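Local coordinates for protein D-isomer specific 2-hydroxyacid dehydrogenase NAD-binding (PDB 4XA8) that probably acts as an NAD(P)-dependent oxidoreductase of the D-isomer specific 2-hydroxyacid dehydrogenase family, and is known to bind NADPH, at residues V11-V16 against H62-R67; D21-L26 against L33-A38; I122-R127 against R133-H138; E190-F195 against A218-H223; I301-I304 against V310-Q313. One frame throughout, in Å; residues are numbered along the deposited sequence.

Interaction 1: V11-V16 against H62-R67; sequences VFYSAV and HGFFAR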
# COMPACT_ATOMS: atom_id res chain seq x y z
N VAL A 11 25.99 7.71 -24.78
CA VAL A 11 24.78 7.21 -25.43
C VAL A 11 23.89 6.49 -24.41
O VAL A 11 24.38 5.69 -23.62
CB VAL A 11 25.08 6.26 -26.63
CG1 VAL A 11 25.71 4.95 -26.17
CG2 VAL A 11 23.80 5.94 -27.39
N PHE A 12 22.60 6.79 -24.47
CA PHE A 12 21.58 6.21 -23.61
C PHE A 12 20.65 5.29 -24.41
O PHE A 12 20.12 5.69 -25.49
CB PHE A 12 20.68 7.34 -23.09
CG PHE A 12 19.57 6.89 -22.19
CD1 PHE A 12 18.35 6.49 -22.70
CD2 PHE A 12 19.75 6.88 -20.81
CE1 PHE A 12 17.31 6.12 -21.84
CE2 PHE A 12 18.72 6.47 -19.96
CZ PHE A 12 17.50 6.11 -20.49
N TYR A 13 20.41 4.09 -23.88
CA TYR A 13 19.37 3.24 -24.43
C TYR A 13 18.54 2.58 -23.32
O TYR A 13 19.06 1.86 -22.45
CB TYR A 13 19.92 2.13 -25.35
CG TYR A 13 18.79 1.35 -25.97
CD1 TYR A 13 18.20 0.29 -25.28
CD2 TYR A 13 18.27 1.68 -27.22
CE1 TYR A 13 17.13 -0.41 -25.81
CE2 TYR A 13 17.20 0.98 -27.77
CZ TYR A 13 16.63 -0.07 -27.05
OH TYR A 13 15.56 -0.79 -27.55
N SER A 14 17.23 2.77 -23.39
CA SER A 14 16.32 1.93 -22.59
C SER A 14 14.89 2.00 -23.12
O SER A 14 14.41 3.06 -23.44
CB SER A 14 16.36 2.34 -21.13
OG SER A 14 15.37 1.61 -20.39
N ALA A 15 14.21 0.85 -23.22
CA ALA A 15 12.76 0.85 -23.57
C ALA A 15 11.88 1.06 -22.34
O ALA A 15 10.65 1.21 -22.49
CB ALA A 15 12.40 -0.47 -24.25
N VAL A 16 12.48 1.08 -21.15
CA VAL A 16 11.71 1.14 -19.89
C VAL A 16 12.08 2.36 -19.02
O VAL A 16 11.69 2.44 -17.87
CB VAL A 16 11.78 -0.21 -19.10
CG1 VAL A 16 11.21 -1.35 -19.91
CG2 VAL A 16 13.20 -0.55 -18.69
N HIS A 62 20.21 -6.37 -29.90
CA HIS A 62 21.32 -7.26 -30.31
C HIS A 62 22.25 -6.47 -31.25
O HIS A 62 21.78 -5.80 -32.17
CB HIS A 62 20.76 -8.52 -31.00
N GLY A 63 23.55 -6.49 -30.98
CA GLY A 63 24.51 -5.78 -31.84
C GLY A 63 24.67 -4.29 -31.54
O GLY A 63 25.44 -3.62 -32.19
N PHE A 64 23.98 -3.77 -30.51
CA PHE A 64 24.03 -2.34 -30.22
C PHE A 64 25.46 -1.83 -29.95
O PHE A 64 25.89 -0.79 -30.47
CB PHE A 64 23.12 -2.03 -29.04
CG PHE A 64 23.11 -0.59 -28.62
CD1 PHE A 64 22.41 0.37 -29.35
CD2 PHE A 64 23.76 -0.19 -27.47
CE1 PHE A 64 22.38 1.70 -28.92
CE2 PHE A 64 23.72 1.13 -27.04
CZ PHE A 64 23.01 2.06 -27.76
N PHE A 65 26.22 -2.56 -29.16
CA PHE A 65 27.52 -2.04 -28.75
C PHE A 65 28.51 -2.02 -29.90
O PHE A 65 29.51 -1.30 -29.81
CB PHE A 65 28.14 -2.83 -27.60
CG PHE A 65 27.37 -2.72 -26.32
CD1 PHE A 65 27.28 -1.51 -25.65
CD2 PHE A 65 26.74 -3.84 -25.78
CE1 PHE A 65 26.57 -1.40 -24.47
CE2 PHE A 65 26.03 -3.74 -24.60
CZ PHE A 65 25.95 -2.52 -23.95
N ALA A 66 28.24 -2.78 -30.96
CA ALA A 66 29.16 -2.85 -32.09
C ALA A 66 29.16 -1.54 -32.84
O ALA A 66 30.04 -1.31 -33.68
CB ALA A 66 28.83 -3.98 -33.03
N ARG A 67 28.17 -0.71 -32.59
CA ARG A 67 28.12 0.60 -33.21
C ARG A 67 29.22 1.54 -32.74
O ARG A 67 29.44 2.58 -33.35
CB ARG A 67 26.79 1.30 -32.86
CG ARG A 67 25.51 0.76 -33.48
CD ARG A 67 24.37 1.44 -32.73
NE ARG A 67 23.02 1.14 -33.22
CZ ARG A 67 22.40 1.79 -34.20
NH1 ARG A 67 23.01 2.77 -34.85
NH2 ARG A 67 21.18 1.43 -34.56
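F64 reaches across to V11 and Y13, which lie on a strand of the five-stranded parallel sheet. F64 belongs to the loop after strand 52-57, and it packs both on strand 9-13 and on V57 of strand 52-57. The tight part is small and fully apolar. The outer corner of the F64 ring, CZ, enters between two side chains of strand 9-13. CZ lies 3.9 Å from Y13 CB and 4.0 Å from V11 CG2. The V11 methyl sits at the edge of the F64 ring, near its plane. The two aromatic rings form an edge-to-face pair, the edge of Y13 toward the face of F64. Their centroids are 5.6 Å apart and their planes meet at 51°, well short of a perpendicular T. The F64 side chain extends from the loop with CG opposite the backbone N (chi1 178°), and this brings CZ to the strand. F68 meets the F64 ring edge-to-face. The solvent side lies at H62, G63 and A66, which are exposed; residues 65-67 form a short 3-10 segment. The phenol of Y13 is tied elsewhere: its OH is hydrogen-bonded to the backbone N of G41.

Interaction 2: D21-L26 against L33-A38; sequences DWKSAL and LDVRIA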
# COMPACT_ATOMS: atom_id res chain seq x y z
N ASP A 21 14.89 12.64 -19.28
CA ASP A 21 15.09 12.91 -17.86
C ASP A 21 16.54 12.59 -17.49
O ASP A 21 17.12 13.26 -16.64
CB ASP A 21 14.21 12.02 -17.01
CG ASP A 21 12.76 12.36 -17.13
OD1 ASP A 21 12.42 13.45 -17.62
OD2 ASP A 21 11.96 11.51 -16.69
N TRP A 22 17.09 11.53 -18.06
CA TRP A 22 18.47 11.17 -17.78
C TRP A 22 19.41 12.18 -18.41
O TRP A 22 20.43 12.52 -17.82
CB TRP A 22 18.79 9.75 -18.27
CG TRP A 22 18.30 8.74 -17.35
CD1 TRP A 22 17.05 8.15 -17.35
CD2 TRP A 22 18.99 8.22 -16.21
NE1 TRP A 22 16.96 7.26 -16.30
CE2 TRP A 22 18.14 7.28 -15.60
CE3 TRP A 22 20.25 8.46 -15.64
CZ2 TRP A 22 18.51 6.60 -14.45
CZ3 TRP A 22 20.61 7.76 -14.51
CH2 TRP A 22 19.76 6.83 -13.95
N LYS A 23 19.08 12.66 -19.61
CA LYS A 23 19.90 13.65 -20.30
C LYS A 23 19.97 14.94 -19.47
O LYS A 23 21.05 15.50 -19.28
CB LYS A 23 19.35 13.91 -21.70
CG LYS A 23 20.12 14.95 -22.51
CD LYS A 23 19.70 14.96 -23.97
CE LYS A 23 20.53 15.96 -24.80
NZ LYS A 23 20.44 15.68 -26.26
N SER A 24 18.82 15.39 -18.97
CA SER A 24 18.77 16.61 -18.17
C SER A 24 19.61 16.52 -16.91
O SER A 24 20.34 17.45 -16.57
CB SER A 24 17.34 16.91 -17.77
OG SER A 24 16.64 17.26 -18.93
N ALA A 25 19.48 15.40 -16.23
CA ALA A 25 20.21 15.14 -14.99
C ALA A 25 21.73 15.04 -15.23
O ALA A 25 22.53 15.63 -14.49
CB ALA A 25 19.67 13.85 -14.33
N LEU A 26 22.11 14.31 -16.27
CA LEU A 26 23.53 14.17 -16.62
C LEU A 26 24.17 15.50 -17.06
O LEU A 26 25.25 15.88 -16.59
CB LEU A 26 23.67 13.11 -17.70
CG LEU A 26 23.47 11.68 -17.20
CD1 LEU A 26 23.22 10.80 -18.42
CD2 LEU A 26 24.69 11.20 -16.41
N LEU A 33 28.31 17.96 -21.24
CA LEU A 33 28.53 16.53 -21.53
C LEU A 33 27.58 16.27 -22.70
O LEU A 33 26.47 16.77 -22.68
CB LEU A 33 28.19 15.63 -20.35
CG LEU A 33 28.18 14.10 -20.61
CD1 LEU A 33 29.57 13.61 -20.92
CD2 LEU A 33 27.61 13.30 -19.45
N ASP A 34 28.05 15.54 -23.70
CA ASP A 34 27.26 15.23 -24.89
C ASP A 34 26.53 13.93 -24.64
O ASP A 34 27.17 12.89 -24.45
CB ASP A 34 28.20 15.07 -26.09
CG ASP A 34 27.47 14.94 -27.43
OD1 ASP A 34 26.22 15.06 -27.47
OD2 ASP A 34 28.16 14.74 -28.44
N VAL A 35 25.21 14.00 -24.60
CA VAL A 35 24.36 12.88 -24.25
C VAL A 35 23.51 12.69 -25.46
O VAL A 35 22.86 13.63 -25.94
CB VAL A 35 23.45 13.14 -23.02
CG1 VAL A 35 22.63 11.89 -22.68
CG2 VAL A 35 24.24 13.56 -21.80
N ARG A 36 23.52 11.47 -25.98
CA ARG A 36 22.77 11.14 -27.16
C ARG A 36 21.83 10.01 -26.80
O ARG A 36 22.25 8.95 -26.28
CB ARG A 36 23.72 10.72 -28.25
CG ARG A 36 24.82 11.74 -28.51
CD ARG A 36 25.80 11.23 -29.54
NE ARG A 36 26.89 12.18 -29.68
CZ ARG A 36 27.91 12.04 -30.53
NH1 ARG A 36 28.01 10.97 -31.32
NH2 ARG A 36 28.83 12.98 -30.57
N ILE A 37 20.54 10.23 -27.08
CA ILE A 37 19.50 9.26 -26.74
C ILE A 37 19.28 8.40 -27.96
O ILE A 37 18.88 8.91 -29.02
CB ILE A 37 18.20 9.96 -26.30
CG1 ILE A 37 18.47 10.77 -25.04
CG2 ILE A 37 17.09 8.94 -26.01
CD1 ILE A 37 17.39 11.81 -24.72
N ALA A 38 19.56 7.10 -27.84
CA ALA A 38 19.29 6.16 -28.91
C ALA A 38 17.83 5.81 -28.85
O ALA A 38 17.28 5.65 -27.74
CB ALA A 38 20.11 4.89 -28.75
O HOH W 1 19.79 13.00 -28.06
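K23 and L26 of helix 19-29 pack on L33, V35 and I37, at and in strand 34-37. The short helix and strand segments run antiparallel, at 176°, with their axes 9.0 Å apart. This is the return half of a beta-alpha-beta crossover. Among the apolar contacts, K23 lays its aliphatic chain along V35, the two side chains passing in opposite directions, with K23 CG 3.8 Å from V35 CB. I37 adds its CD1 at 4.0 Å from K23 CD. L26 CB touches V35 CG2 at 4.2 Å and L33 CD2 at 4.3 Å. The polar contact is made by the lysine end. K23 CG is opposite the backbone N (chi1 179°) and the chain stays extended, which carries NZ past the V35 side chain to V35 O. That hydrogen bond is 3.2 Å long, with NZ tilted 22° from the carbonyl plane. A water bound by I37 N also receives a weak bond from K23 NZ. On the strand, R36 NE and NH2 both grip D34 OD2 in a salt bridge. Strand 34-37 is an outermost strand of the five-stranded sheet within this chain and pairs with strand 9-13, while W22 on the helix packs against helix 290-306.

Interaction 3: I122-R127 against R133-H138; sequences IPTFER and RWHYVH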
# COMPACT_ATOMS: atom_id res chain seq x y z
N ILE A 122 -7.93 -5.28 -1.20
CA ILE A 122 -8.22 -4.08 -2.00
C ILE A 122 -8.75 -4.40 -3.43
O ILE A 122 -9.62 -3.67 -3.91
CB ILE A 122 -7.01 -3.11 -2.01
CG1 ILE A 122 -6.71 -2.61 -0.56
CG2 ILE A 122 -7.19 -1.95 -2.94
CD1 ILE A 122 -7.86 -2.01 0.22
N PRO A 123 -8.24 -5.45 -4.11
CA PRO A 123 -8.77 -5.73 -5.46
C PRO A 123 -10.30 -5.99 -5.50
O PRO A 123 -10.99 -5.51 -6.42
CB PRO A 123 -7.95 -6.94 -5.92
CG PRO A 123 -6.64 -6.77 -5.16
CD PRO A 123 -7.02 -6.22 -3.82
N THR A 124 -10.81 -6.65 -4.46
CA THR A 124 -12.23 -6.88 -4.32
C THR A 124 -13.01 -5.57 -4.11
O THR A 124 -14.06 -5.34 -4.73
CB THR A 124 -12.44 -7.86 -3.19
OG1 THR A 124 -11.82 -9.06 -3.59
CG2 THR A 124 -13.91 -8.08 -2.90
N PHE A 125 -12.51 -4.72 -3.23
CA PHE A 125 -13.08 -3.39 -3.03
C PHE A 125 -13.04 -2.50 -4.24
O PHE A 125 -13.99 -1.75 -4.47
CB PHE A 125 -12.49 -2.71 -1.79
CG PHE A 125 -12.78 -3.46 -0.54
CD1 PHE A 125 -14.09 -3.53 -0.05
CD2 PHE A 125 -11.81 -4.12 0.13
CE1 PHE A 125 -14.37 -4.24 1.12
CE2 PHE A 125 -12.07 -4.87 1.26
CZ PHE A 125 -13.36 -4.92 1.77
N GLU A 126 -11.96 -2.55 -5.03
CA GLU A 126 -11.83 -1.74 -6.24
C GLU A 126 -12.94 -2.16 -7.21
O GLU A 126 -13.57 -1.29 -7.84
CB GLU A 126 -10.44 -1.91 -6.95
CG GLU A 126 -9.24 -1.26 -6.29
CD GLU A 126 -7.87 -1.78 -6.80
OE1 GLU A 126 -7.75 -2.33 -7.91
OE2 GLU A 126 -6.88 -1.69 -6.05
N ARG A 127 -13.18 -3.48 -7.33
CA ARG A 127 -14.22 -4.05 -8.17
C ARG A 127 -15.60 -3.57 -7.72
O ARG A 127 -16.46 -3.18 -8.50
CB ARG A 127 -14.11 -5.59 -8.08
CG ARG A 127 -15.09 -6.48 -8.80
CD ARG A 127 -14.53 -7.92 -8.78
NE ARG A 127 -13.06 -7.93 -8.92
CZ ARG A 127 -12.21 -8.65 -8.19
NH1 ARG A 127 -12.64 -9.48 -7.24
NH2 ARG A 127 -10.91 -8.56 -8.43
N ARG A 133 -21.20 -0.60 -5.22
CA ARG A 133 -21.69 -1.31 -4.03
C ARG A 133 -20.69 -1.33 -2.88
O ARG A 133 -19.49 -1.40 -3.07
CB ARG A 133 -22.17 -2.71 -4.38
CG ARG A 133 -21.08 -3.72 -4.52
CD ARG A 133 -21.56 -5.09 -5.06
NE ARG A 133 -20.35 -5.85 -5.07
CZ ARG A 133 -19.81 -6.44 -4.02
NH1 ARG A 133 -20.44 -6.51 -2.80
NH2 ARG A 133 -18.65 -6.99 -4.20
N TRP A 134 -21.26 -1.29 -1.69
CA TRP A 134 -20.54 -1.34 -0.43
C TRP A 134 -20.35 -2.83 -0.05
O TRP A 134 -21.35 -3.55 0.18
CB TRP A 134 -21.39 -0.60 0.57
CG TRP A 134 -20.78 -0.44 1.90
CD1 TRP A 134 -20.80 -1.34 2.91
CD2 TRP A 134 -20.15 0.73 2.41
NE1 TRP A 134 -20.17 -0.84 4.01
CE2 TRP A 134 -19.77 0.45 3.73
CE3 TRP A 134 -19.84 1.99 1.86
CZ2 TRP A 134 -19.08 1.36 4.51
CZ3 TRP A 134 -19.16 2.91 2.65
CH2 TRP A 134 -18.77 2.60 3.95
N HIS A 135 -19.09 -3.27 -0.08
CA HIS A 135 -18.70 -4.65 0.12
C HIS A 135 -18.41 -4.95 1.58
O HIS A 135 -17.75 -4.17 2.25
CB HIS A 135 -17.43 -4.96 -0.69
CG HIS A 135 -17.10 -6.42 -0.72
ND1 HIS A 135 -17.93 -7.36 -1.27
CD2 HIS A 135 -16.04 -7.11 -0.23
CE1 HIS A 135 -17.41 -8.56 -1.12
NE2 HIS A 135 -16.27 -8.44 -0.48
N TYR A 136 -18.90 -6.09 2.06
CA TYR A 136 -18.62 -6.59 3.45
C TYR A 136 -17.67 -7.82 3.41
O TYR A 136 -17.98 -8.82 2.74
CB TYR A 136 -19.94 -7.00 4.12
CG TYR A 136 -20.95 -5.90 4.25
CD1 TYR A 136 -21.89 -5.66 3.26
CD2 TYR A 136 -21.00 -5.12 5.40
CE1 TYR A 136 -22.81 -4.64 3.39
CE2 TYR A 136 -21.90 -4.11 5.54
CZ TYR A 136 -22.79 -3.84 4.54
OH TYR A 136 -23.69 -2.82 4.73
N VAL A 137 -16.52 -7.74 4.07
CA VAL A 137 -15.62 -8.91 4.20
C VAL A 137 -15.45 -9.24 5.66
O VAL A 137 -15.62 -8.39 6.50
CB VAL A 137 -14.18 -8.74 3.61
CG1 VAL A 137 -14.25 -8.46 2.13
CG2 VAL A 137 -13.37 -7.67 4.33
N HIS A 138 -15.08 -10.48 5.92
CA HIS A 138 -14.85 -10.95 7.27
C HIS A 138 -13.51 -10.37 7.71
O HIS A 138 -12.52 -10.47 7.00
CB HIS A 138 -14.93 -12.48 7.26
CG HIS A 138 -16.24 -13.00 6.70
ND1 HIS A 138 -17.44 -12.87 7.36
CD2 HIS A 138 -16.53 -13.60 5.51
CE1 HIS A 138 -18.41 -13.39 6.63
NE2 HIS A 138 -17.89 -13.83 5.50
O HOH W 2 -16.20 -6.94 -5.71
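F125 and H135 mark the closest backbone approach, with their CA atoms 6.6 Å apart. The contact ties helix 122-130 of the NAD-binding region to the irregular, extended chain 133-138, which returns past it before strand 146-150. The side chains of 133-138 alternate, so H135 and V137 point to the helix while W134 and Y136 point away. The H135 ring lies between T124 and F125. The methyl CG2 of T124 lies over one of its faces, 3.7 Å from the ring centroid, a CH-pi contact. The edge of H135 is turned toward the face of F125 in an offset edge-to-face pair, with planes at 71°. The F125 ring edge also meets H135 O, and its CZ packs on V137 CG1 at 3.7 Å. H135 ND1 accepts a hydrogen bond of 3.1 Å from R133 NH1, nearly in the plane of the imidazole. A water links R133 NH2 to T124 O. With an alanine here instead of H135, the T124 methyl and the F125 face would probably lose the ring between them, and R133 NH1 its acceptor. At the subunit interface, Y136 and H138 hydrogen-bond to A15 and D21 of the second subunit, and F125 packs on P282 of that subunit. The bond from R133 is consistent with ND1 carrying no proton, and the nearby guanidinium charge would probably disfavour a protonated ring.

Interaction 4: E190-F195 against A218-H223; sequences EALPGF and AERLAH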
# COMPACT_ATOMS: atom_id res chain seq x y z
N GLU A 190 14.83 -28.38 -0.81
CA GLU A 190 13.98 -29.38 -0.18
C GLU A 190 12.88 -28.74 0.67
O GLU A 190 11.81 -29.34 0.86
CB GLU A 190 14.88 -30.28 0.70
CG GLU A 190 14.28 -31.59 1.19
CD GLU A 190 15.28 -32.77 1.24
OE1 GLU A 190 15.88 -33.12 0.20
OE2 GLU A 190 15.43 -33.39 2.31
N ALA A 191 13.15 -27.54 1.22
CA ALA A 191 12.20 -26.80 2.04
C ALA A 191 11.23 -25.93 1.24
O ALA A 191 10.28 -25.39 1.80
CB ALA A 191 12.94 -25.94 3.07
N LEU A 192 11.43 -25.83 -0.07
CA LEU A 192 10.61 -24.95 -0.86
C LEU A 192 9.14 -25.35 -0.94
O LEU A 192 8.26 -24.50 -0.79
CB LEU A 192 11.28 -24.80 -2.24
CG LEU A 192 10.79 -23.76 -3.19
CD1 LEU A 192 10.88 -22.38 -2.54
CD2 LEU A 192 11.61 -23.90 -4.49
N PRO A 193 8.82 -26.63 -1.10
CA PRO A 193 7.41 -26.96 -1.09
C PRO A 193 6.67 -26.63 0.19
O PRO A 193 5.61 -26.05 0.11
CB PRO A 193 7.39 -28.48 -1.34
CG PRO A 193 8.62 -28.71 -2.15
CD PRO A 193 9.63 -27.80 -1.50
N GLY A 194 7.24 -26.94 1.36
CA GLY A 194 6.56 -26.61 2.63
C GLY A 194 6.49 -25.09 2.83
O GLY A 194 5.50 -24.58 3.35
N PHE A 195 7.53 -24.36 2.42
CA PHE A 195 7.54 -22.88 2.50
C PHE A 195 6.37 -22.30 1.68
O PHE A 195 5.62 -21.45 2.19
CB PHE A 195 8.86 -22.26 2.00
CG PHE A 195 8.79 -20.77 1.69
CD1 PHE A 195 8.88 -19.84 2.70
CD2 PHE A 195 8.66 -20.31 0.38
CE1 PHE A 195 8.78 -18.47 2.43
CE2 PHE A 195 8.59 -18.93 0.10
CZ PHE A 195 8.65 -18.03 1.15
N ALA A 218 5.53 -24.44 -13.15
CA ALA A 218 4.23 -25.05 -12.82
C ALA A 218 4.27 -25.89 -11.54
O ALA A 218 3.38 -25.81 -10.71
CB ALA A 218 3.72 -25.88 -13.99
N GLU A 219 5.29 -26.74 -11.39
CA GLU A 219 5.37 -27.60 -10.21
C GLU A 219 5.41 -26.79 -8.88
O GLU A 219 4.72 -27.15 -7.91
CB GLU A 219 6.60 -28.48 -10.33
CG GLU A 219 6.77 -29.49 -9.21
CD GLU A 219 8.07 -30.24 -9.36
OE1 GLU A 219 8.28 -30.80 -10.44
OE2 GLU A 219 8.89 -30.24 -8.41
N ARG A 220 6.19 -25.72 -8.84
CA ARG A 220 6.32 -24.88 -7.63
C ARG A 220 5.09 -24.04 -7.37
O ARG A 220 4.69 -23.86 -6.20
CB ARG A 220 7.53 -23.95 -7.72
CG ARG A 220 8.80 -24.57 -7.14
CD ARG A 220 9.31 -25.67 -7.99
NE ARG A 220 10.57 -26.25 -7.54
CZ ARG A 220 11.76 -26.04 -8.11
NH1 ARG A 220 11.91 -25.22 -9.14
NH2 ARG A 220 12.83 -26.69 -7.66
N LEU A 221 4.53 -23.46 -8.42
CA LEU A 221 3.27 -22.76 -8.28
C LEU A 221 2.14 -23.64 -7.69
O LEU A 221 1.27 -23.16 -6.93
CB LEU A 221 2.83 -22.18 -9.63
CG LEU A 221 3.64 -21.01 -10.23
CD1 LEU A 221 3.12 -20.75 -11.65
CD2 LEU A 221 3.52 -19.76 -9.37
N ALA A 222 2.10 -24.92 -8.09
CA ALA A 222 1.11 -25.84 -7.59
C ALA A 222 1.27 -26.14 -6.08
O ALA A 222 0.31 -26.55 -5.45
CB ALA A 222 1.13 -27.12 -8.40
N HIS A 223 2.44 -25.87 -5.50
CA HIS A 223 2.64 -26.05 -4.05
C HIS A 223 1.99 -24.97 -3.21
O HIS A 223 1.74 -25.18 -2.03
CB HIS A 223 4.12 -26.02 -3.72
CG HIS A 223 4.88 -27.19 -4.23
ND1 HIS A 223 4.43 -28.48 -4.11
CD2 HIS A 223 6.10 -27.27 -4.81
CE1 HIS A 223 5.32 -29.31 -4.62
NE2 HIS A 223 6.35 -28.60 -5.04
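The imidazole of H223 is covered on both faces. P193 lies over one, its CB 3.8 Å from the ring centroid and 6° off the normal. This is a CH-pi contact set almost squarely on the ring centre. P193 CG also comes to 3.7 Å from H223 NE2, so the proline ring reaches over that side of the imidazole. The opposite face carries E219 O from the preceding helical turn, placed toward the rim. The guanidinium of R220 is the second flat group. L192 CD2 lies over one of its faces, near the rim, at 4.0 Å from R220 NE. The same methyl touches R220 CG at 3.9 Å. The arginine chain is bent at its second torsion (chi2 70°), and the bend beyond CG brings NE as well to the leucine methyl. R220 NH1 is hydrogen-bonded to L215 O, and this holds the far end of the side chain. Were H223 a serine, P193 CB and CG would be likely to lose the ring face they pack on. The contact joins two helices of the nucleotide-binding domain, which has a Rossmann-type parallel sheet. L192 also packs on L150 of strand 146-150, and its side chain is about 9 Å from that of R175, an NADPH-binding residue. L196 of helix 192-197 touches both R220 and H223, while L221 of helix 218-223 turns to A243 of helix 241-250.

Interaction 5: I301-I304 against V310-Q313; sequences IRRI and VLNQ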
# COMPACT_ATOMS: atom_id res chain seq x y z
N ILE A 301 32.88 8.57 -15.44
CA ILE A 301 33.37 9.11 -16.70
C ILE A 301 34.74 9.73 -16.46
O ILE A 301 35.74 9.43 -17.16
CB ILE A 301 32.36 10.11 -17.29
CG1 ILE A 301 31.17 9.30 -17.83
CG2 ILE A 301 33.04 11.00 -18.35
CD1 ILE A 301 30.03 10.12 -18.40
N ARG A 302 34.82 10.60 -15.45
CA ARG A 302 36.12 11.21 -15.17
C ARG A 302 37.17 10.18 -14.74
O ARG A 302 38.32 10.27 -15.17
CB ARG A 302 36.00 12.40 -14.22
CG ARG A 302 35.68 12.08 -12.77
CD ARG A 302 36.41 13.07 -11.87
NE ARG A 302 37.85 12.89 -11.96
CZ ARG A 302 38.57 12.02 -11.25
NH1 ARG A 302 38.00 11.20 -10.37
NH2 ARG A 302 39.88 11.97 -11.44
N ARG A 303 36.80 9.19 -13.93
CA ARG A 303 37.79 8.16 -13.54
C ARG A 303 38.32 7.39 -14.74
O ARG A 303 39.53 7.18 -14.86
CB ARG A 303 37.23 7.20 -12.51
CG ARG A 303 37.11 7.83 -11.13
CD ARG A 303 36.11 7.10 -10.24
NE ARG A 303 36.16 7.58 -8.85
CZ ARG A 303 36.77 6.95 -7.85
NH1 ARG A 303 36.74 7.46 -6.64
NH2 ARG A 303 37.43 5.80 -8.05
N ILE A 304 37.43 6.96 -15.63
CA ILE A 304 37.83 6.20 -16.81
C ILE A 304 38.75 7.09 -17.67
O ILE A 304 39.77 6.62 -18.19
CB ILE A 304 36.60 5.62 -17.59
CG1 ILE A 304 37.01 4.43 -18.45
CG2 ILE A 304 35.95 6.64 -18.49
CD1 ILE A 304 37.17 3.14 -17.67
N VAL A 310 37.05 2.38 -11.66
CA VAL A 310 35.68 2.87 -11.63
C VAL A 310 34.97 2.37 -10.37
O VAL A 310 35.23 1.26 -9.89
CB VAL A 310 34.90 2.51 -12.93
CG1 VAL A 310 35.54 3.18 -14.13
CG2 VAL A 310 34.76 1.00 -13.12
N LEU A 311 34.09 3.21 -9.83
CA LEU A 311 33.21 2.84 -8.74
C LEU A 311 32.13 1.87 -9.24
O LEU A 311 31.67 1.96 -10.41
CB LEU A 311 32.54 4.11 -8.17
CG LEU A 311 33.43 5.26 -7.62
CD1 LEU A 311 32.67 6.58 -7.47
CD2 LEU A 311 34.03 4.88 -6.29
N ASN A 312 31.74 0.92 -8.37
CA ASN A 312 30.61 0.00 -8.63
C ASN A 312 30.73 -0.92 -9.85
O ASN A 312 29.75 -1.17 -10.56
CB ASN A 312 29.29 0.78 -8.72
CG ASN A 312 28.95 1.46 -7.42
OD1 ASN A 312 28.86 0.82 -6.39
ND2 ASN A 312 28.79 2.77 -7.46
N GLN A 313 31.91 -1.46 -10.06
CA GLN A 313 32.16 -2.36 -11.19
C GLN A 313 31.53 -3.74 -10.95
O GLN A 313 31.58 -4.25 -9.84
CB GLN A 313 33.66 -2.47 -11.42
CG GLN A 313 34.03 -3.09 -12.75
CD GLN A 313 35.48 -2.88 -13.08
OE1 GLN A 313 36.19 -2.17 -12.37
NE2 GLN A 313 35.94 -3.51 -14.18
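Helix 290-306 is the last helix of the chain, and the tail that follows it folds back along its side. The contact between R303 and L311, with I304 and V310 beside it, fastens this C-terminal return. It belongs to the half of the protein built on the five-stranded parallel sheet. The backbones come nearest at R303 and V310, with CA atoms 6.0 Å apart. One part of the contact is an apolar branch laid on a charged plane. L311 CG sits over the centre of one face of the R303 guanidinium, 3.8 Å from R303 CZ. The two side chains cross at about a right angle. L311 spreads its methyls over the flat group, CD1 at 3.9 Å from R303 NE and CD2 at 3.8 Å from R303 NH1. R303 CG points away from its carbonyl carbon (chi1 -73°), and the chain then runs straight to NE, which brings the guanidinium face under L311. The nitrogens have partners elsewhere: NE makes a salt bridge with E299, and NH2 is hydrogen-bonded to P309 O. These bonds probably hold the plane in the position where L311 covers it. The backbone N of L311 is bonded to N300 OD1 on the same helix. The tail then passes strand 95-97, where the backbone of N312 bonds to that of R97, an NADPH-binding residue. A second, apolar contact lies beside the arginine, where V310 also comes near the R303 chain. I304 and V310 run side by side and point the same way, with I304 CD1 3.9 Å from V310 CG1.

In the fold
From the N terminus, strand 9-13 opens interaction 1, which closes at the loop after strand 52-57. Interaction 2 is nested inside the chain segment that interaction 1 closes and joins helix 19-29 to strand 34-37. The two touch where these neighbouring strands pair, through F12 with R36 and A38. Interactions 3, 4 and 5 follow in series, and none crosses another. Interaction 3 closes a short loop that takes in the end of helix 122-130. Interaction 4 ties two helices of the nucleotide-binding domain, its centre about 30 Å from that of interaction 3. Interaction 5 brings the chain back to the first sheet, where I301 meets L33 of interaction 2. Interactions 1, 2 and 3 reach the second subunit.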